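Local coordinates for glycerophosphodiester phosphodiesterase (Parabacteroides distasonis, PDB 3NO3), which belongs to the glycerophosphoryl diester phosphodiesterase family, whose members fold as TIM barrels, and carries a bound magnesium ion in this structure, at residues N56-G60 against K61-S65; Y135-N139 against M140-K144. All coordinates share one frame; numbering follows the deposited sequence.

From the N terminus, the chain first reaches interaction 1, where N56-G60 and K61-S65 fold back on each other as a short beta hairpin, closed by a turn from I58 to K61; it follows strand 50-52 and precedes helix 68-71 in the chain, its side chains touching that helix. Interaction 2 comes later, where strand 133-137 hands over to helix 140-149 within a beta-alpha-beta unit. The two are in series, neither nested nor crossed: the hairpin is complete before the strand-to-helix junction begins. The centres of interactions 1 and 2 lie about 21 Å apart. S106 links them indirectly, its O hydrogen-bonded to Q64 NE2 and its OG to N139 ND2.

Interaction 1 (N56-G60 against K61-S65); sequences NDIQG and KHIQS
I63 N donates to N56 O at 3.0 Å, and the N-H points almost straight at the oxygen. This bond lies at the open end of a two-residue beta hairpin whose type I' turn runs from I58 to K61. I58 and K61 form the antiparallel hydrogen-bonded pair: I58 N reaches K61 O at 2.8 Å, while K61 N returns to I58 O at 2.9 Å. The return bond meets its carbonyl from above the plane, 57° out of it and not on a lone pair. Q59 and G60 occupy the turn, both with positive phi, as a type I' turn requires. D57 and H62 make the next, non-hydrogen-bonded pair, where D57 CA lies 3.2 Å from K61 O in a CA-H...O contact. N56 O is gripped twice, since a water donates to it and accepts from Q64 N.

D57 and H62 share one face of the hairpin. The carboxylate oxygen D57 OD1 lies at the edge of the imidazole, near its plane, and 3.4 Å from H62 CB; the two planes are turned 43° apart. Farther round the ring, S65 OG hydrogen-bonds H62 ND1, which should restrict rotation of the imidazole.

I58 and K61 project from the other face. There I58, K61 and I63 meet L71 of helix 68-71, and K61 NZ hydrogen-bonds E70 O. With its CG1 anti to the backbone N (chi1 178°), I58 leaves the CG2 branch turned to I63, whose CG1 it touches at 3.6 Å.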
loop_
_atom_site.group_PDB
_atom_site.type_symbol
_atom_site.label_atom_id
_atom_site.label_comp_id
_atom_site.label_asym_id
_atom_site.label_seq_id
_atom_site.Cartn_x
_atom_site.Cartn_y
_atom_site.Cartn_z
ATOM N N ASN A 56 -12.278 -6.904 5.938
ATOM C CA ASN A 56 -12.347 -8.356 5.791
ATOM C C ASN A 56 -13.740 -8.839 5.381
ATOM O O ASN A 56 -13.841 -9.909 4.833
ATOM C CB ASN A 56 -11.915 -9.048 7.087
ATOM C CG ASN A 56 -10.429 -8.863 7.394
ATOM O OD1 ASN A 56 -9.577 -8.953 6.520
ATOM N ND2 ASN A 56 -10.120 -8.611 8.658
ATOM N N ASP A 57 -14.784 -8.027 5.606
ATOM C CA ASP A 57 -16.172 -8.367 5.296
ATOM C C ASP A 57 -16.751 -7.265 4.411
ATOM O O ASP A 57 -16.513 -6.101 4.683
ATOM C CB ASP A 57 -16.987 -8.439 6.580
ATOM C CG ASP A 57 -16.410 -9.427 7.574
ATOM O OD1 ASP A 57 -16.717 -10.617 7.420
ATOM O OD2 ASP A 57 -15.609 -9.031 8.461
ATOM N N ILE A 58 -17.500 -7.663 3.393
ATOM C CA ILE A 58 -18.151 -6.739 2.468
ATOM C C ILE A 58 -19.625 -7.113 2.444
ATOM O O ILE A 58 -19.983 -8.217 2.047
ATOM C CB ILE A 58 -17.491 -6.746 1.035
ATOM C CG1 ILE A 58 -18.258 -5.768 0.084
ATOM C CG2 ILE A 58 -17.356 -8.173 0.470
ATOM C CD1 ILE A 58 -17.694 -5.664 -1.328
ATOM N N GLN A 59 -20.486 -6.209 2.914
ATOM C CA GLN A 59 -21.936 -6.397 2.867
ATOM C C GLN A 59 -22.361 -7.755 3.513
ATOM O O GLN A 59 -23.180 -8.487 2.973
ATOM C CB GLN A 59 -22.448 -6.209 1.434
ATOM C CG GLN A 59 -22.265 -4.722 0.993
ATOM C CD GLN A 59 -22.234 -4.530 -0.504
ATOM O OE1 GLN A 59 -23.094 -5.073 -1.222
ATOM N NE2 GLN A 59 -21.289 -3.705 -0.988
ATOM N N GLY A 60 -21.762 -8.070 4.653
ATOM C CA GLY A 60 -22.039 -9.301 5.388
ATOM C C GLY A 60 -21.319 -10.543 4.891
ATOM O O GLY A 60 -21.525 -11.616 5.480
ATOM N N LYS A 61 -20.483 -10.435 3.856
ATOM C CA LYS A 61 -19.734 -11.576 3.297
ATOM C C LYS A 61 -18.273 -11.508 3.708
ATOM O O LYS A 61 -17.622 -10.504 3.450
ATOM C CB LYS A 61 -19.866 -11.594 1.787
ATOM C CG LYS A 61 -21.362 -11.698 1.348
ATOM C CD LYS A 61 -21.606 -12.712 0.274
ATOM C CE LYS A 61 -23.083 -12.661 -0.260
ATOM N NZ LYS A 61 -23.209 -13.139 -1.713
ATOM N N HIS A 62 -17.747 -12.583 4.310
ATOM C CA HIS A 62 -16.352 -12.639 4.722
ATOM C C HIS A 62 -15.549 -13.087 3.546
ATOM O O HIS A 62 -15.677 -14.282 3.123
ATOM C CB HIS A 62 -16.184 -13.598 5.913
ATOM C CG HIS A 62 -14.766 -13.797 6.324
ATOM N ND1 HIS A 62 -14.108 -14.979 6.090
ATOM C CD2 HIS A 62 -13.885 -12.978 6.946
ATOM C CE1 HIS A 62 -12.862 -14.878 6.541
ATOM N NE2 HIS A 62 -12.695 -13.669 7.050
ATOM N N ILE A 63 -14.695 -12.189 3.039
ATOM C CA ILE A 63 -14.132 -12.324 1.673
ATOM C C ILE A 63 -13.290 -13.592 1.538
ATOM O O ILE A 63 -13.452 -14.338 0.602
ATOM C CB ILE A 63 -13.291 -11.068 1.267
ATOM C CG1 ILE A 63 -14.227 -9.848 1.074
ATOM C CG2 ILE A 63 -12.480 -11.324 -0.022
ATOM C CD1 ILE A 63 -13.466 -8.532 0.953
ATOM N N GLN A 64 -12.444 -13.851 2.531
ATOM C CA GLN A 64 -11.499 -14.956 2.479
ATOM C C GLN A 64 -12.081 -16.376 2.600
ATOM O O GLN A 64 -11.378 -17.350 2.288
ATOM C CB GLN A 64 -10.355 -14.717 3.474
ATOM C CG GLN A 64 -9.450 -13.504 3.129
ATOM C CD GLN A 64 -8.450 -13.215 4.227
ATOM O OE1 GLN A 64 -8.142 -14.098 5.062
ATOM N NE2 GLN A 64 -7.930 -11.994 4.239
ATOM N N SER A 65 -13.334 -16.481 3.058
ATOM C CA SER A 65 -14.040 -17.751 3.129
ATOM C C SER A 65 -15.134 -17.860 2.099
ATOM O O SER A 65 -15.766 -18.913 2.040
ATOM C CB SER A 65 -14.533 -18.053 4.563
ATOM O OG SER A 65 -15.445 -17.087 5.056
HETATM O O HOH W 1 -11.604 -11.568 4.568
#

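Interaction 2 (Y135-N139 against M140-K144); sequences YISFN and MDACK
A142 N hydrogen-bonds the side chain of N139, the N-cap residue of helix 140-149, two residues beyond the end of strand 133-137; this is a strand-to-helix junction in a beta-alpha-beta unit of the barrel. Among the hydrogen bonds, the capping bond runs from A142 N to N139 OD1, 2.9 Å long with an N-H...O angle of 154°; the donor lies in the carbonyl plane on a lone pair. N139 CG stands anti to the backbone N (chi1 -170°), which carries the amide over the first N-H groups of the helix. From the same residue, N139 O receives C143 N at 3.1 Å in a nearly straight bond, the first i to i+4 bond of the helix. Just upstream, N139 N donates to S137 OG at 3.0 Å, an ST turn, and that hydroxyl also hydrogen-bonds L104 O of the neighbouring strand.

A water joins the other end of the cap amide to the helix: it accepts from N139 ND2 and donates to D141 OD2. S106 OG also hydrogen-bonds ND2, so both ends of the amide are tied, which would fix its rotation.

The van der Waals contacts join S137 to A142 and C143. The methyl A142 CB lies 3.7 Å from S137 OG and touches L104. The C143 side chain touches Y157 and F172, and its sulfur SG approaches S137 CB at 3.7 Å.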
loop_
_atom_site.group_PDB
_atom_site.type_symbol
_atom_site.label_atom_id
_atom_site.label_comp_id
_atom_site.label_asym_id
_atom_site.label_seq_id
_atom_site.Cartn_x
_atom_site.Cartn_y
_atom_site.Cartn_z
ATOM N N TYR A 135 5.473 -4.109 -2.139
ATOM C CA TYR A 135 4.576 -4.849 -1.263
ATOM C C TYR A 135 4.660 -4.339 0.177
ATOM O O TYR A 135 5.763 -3.967 0.683
ATOM C CB TYR A 135 4.943 -6.351 -1.282
ATOM C CG TYR A 135 4.834 -6.984 -2.641
ATOM C CD1 TYR A 135 3.580 -7.226 -3.216
ATOM C CD2 TYR A 135 5.964 -7.344 -3.356
ATOM C CE1 TYR A 135 3.450 -7.811 -4.476
ATOM C CE2 TYR A 135 5.853 -7.919 -4.668
ATOM C CZ TYR A 135 4.574 -8.138 -5.217
ATOM O OH TYR A 135 4.440 -8.752 -6.469
ATOM N N ILE A 136 3.507 -4.322 0.831
ATOM C CA ILE A 136 3.400 -3.997 2.250
ATOM C C ILE A 136 2.435 -4.980 2.906
ATOM O O ILE A 136 1.503 -5.431 2.250
ATOM C CB ILE A 136 2.973 -2.528 2.478
ATOM C CG1 ILE A 136 1.542 -2.229 1.977
ATOM C CG2 ILE A 136 3.971 -1.534 1.761
ATOM C CD1 ILE A 136 1.032 -0.747 2.260
ATOM N N SER A 137 2.609 -5.309 4.186
ATOM C CA SER A 137 1.634 -6.174 4.878
ATOM C C SER A 137 1.793 -6.052 6.387
ATOM O O SER A 137 2.904 -5.872 6.877
ATOM C CB SER A 137 1.806 -7.657 4.476
ATOM O OG SER A 137 0.797 -8.487 4.996
ATOM N N PHE A 138 0.696 -6.165 7.121
ATOM C CA PHE A 138 0.778 -6.415 8.559
ATOM C C PHE A 138 1.257 -7.796 8.919
ATOM O O PHE A 138 1.640 -8.008 10.074
ATOM C CB PHE A 138 -0.603 -6.239 9.231
ATOM C CG PHE A 138 -1.032 -4.781 9.334
ATOM C CD1 PHE A 138 -0.643 -4.010 10.418
ATOM C CD2 PHE A 138 -1.800 -4.192 8.351
ATOM C CE1 PHE A 138 -1.014 -2.659 10.502
ATOM C CE2 PHE A 138 -2.200 -2.856 8.450
ATOM C CZ PHE A 138 -1.798 -2.104 9.520
ATOM N N ASN A 139 1.147 -8.750 7.986
ATOM C CA ASN A 139 1.423 -10.138 8.276
ATOM C C ASN A 139 2.848 -10.513 7.977
ATOM O O ASN A 139 3.301 -10.405 6.819
ATOM C CB ASN A 139 0.494 -11.054 7.446
ATOM C CG ASN A 139 0.585 -12.493 7.893
ATOM O OD1 ASN A 139 1.432 -13.260 7.403
ATOM N ND2 ASN A 139 -0.246 -12.862 8.881
HETATM N N MSE A 140 3.532 -11.041 8.968
HETATM C CA MSE A 140 4.947 -11.364 8.815
HETATM C C MSE A 140 5.195 -12.538 7.886
HETATM O O MSE A 140 6.165 -12.517 7.144
HETATM C CB MSE A 140 5.565 -11.662 10.184
HETATM C CG MSE A 140 7.063 -11.988 10.159
HETATM SE SE MSE A 140 8.189 -10.693 9.220
HETATM C CE MSE A 140 8.184 -9.365 10.615
ATOM N N ASP A 141 4.304 -13.529 7.903
ATOM C CA ASP A 141 4.435 -14.690 6.978
ATOM C C ASP A 141 4.278 -14.264 5.517
ATOM O O ASP A 141 5.055 -14.724 4.658
ATOM C CB ASP A 141 3.470 -15.822 7.380
ATOM C CG ASP A 141 3.694 -16.288 8.823
ATOM O OD1 ASP A 141 4.780 -16.837 9.064
ATOM O OD2 ASP A 141 2.826 -16.077 9.686
ATOM N N ALA A 142 3.356 -13.329 5.242
ATOM C CA ALA A 142 3.213 -12.770 3.903
ATOM C C ALA A 142 4.484 -12.022 3.461
ATOM O O ALA A 142 4.960 -12.245 2.381
ATOM C CB ALA A 142 1.999 -11.813 3.820
ATOM N N CYS A 143 4.968 -11.118 4.306
ATOM C CA CYS A 143 6.190 -10.335 4.036
ATOM C C CYS A 143 7.386 -11.246 3.752
ATOM O O CYS A 143 8.091 -11.033 2.803
ATOM C CB CYS A 143 6.526 -9.444 5.221
ATOM S SG CYS A 143 5.337 -8.080 5.535
ATOM N N LYS A 144 7.582 -12.271 4.573
ATOM C CA LYS A 144 8.731 -13.168 4.380
ATOM C C LYS A 144 8.667 -13.903 3.033
ATOM O O LYS A 144 9.698 -14.060 2.336
ATOM C CB LYS A 144 8.834 -14.171 5.547
ATOM C CG LYS A 144 9.403 -13.598 6.872
ATOM C CD LYS A 144 9.319 -14.687 7.984
ATOM C CE LYS A 144 10.146 -14.369 9.172
ATOM N NZ LYS A 144 9.903 -15.426 10.209
HETATM O O HOH W 2 0.213 -15.675 9.691
#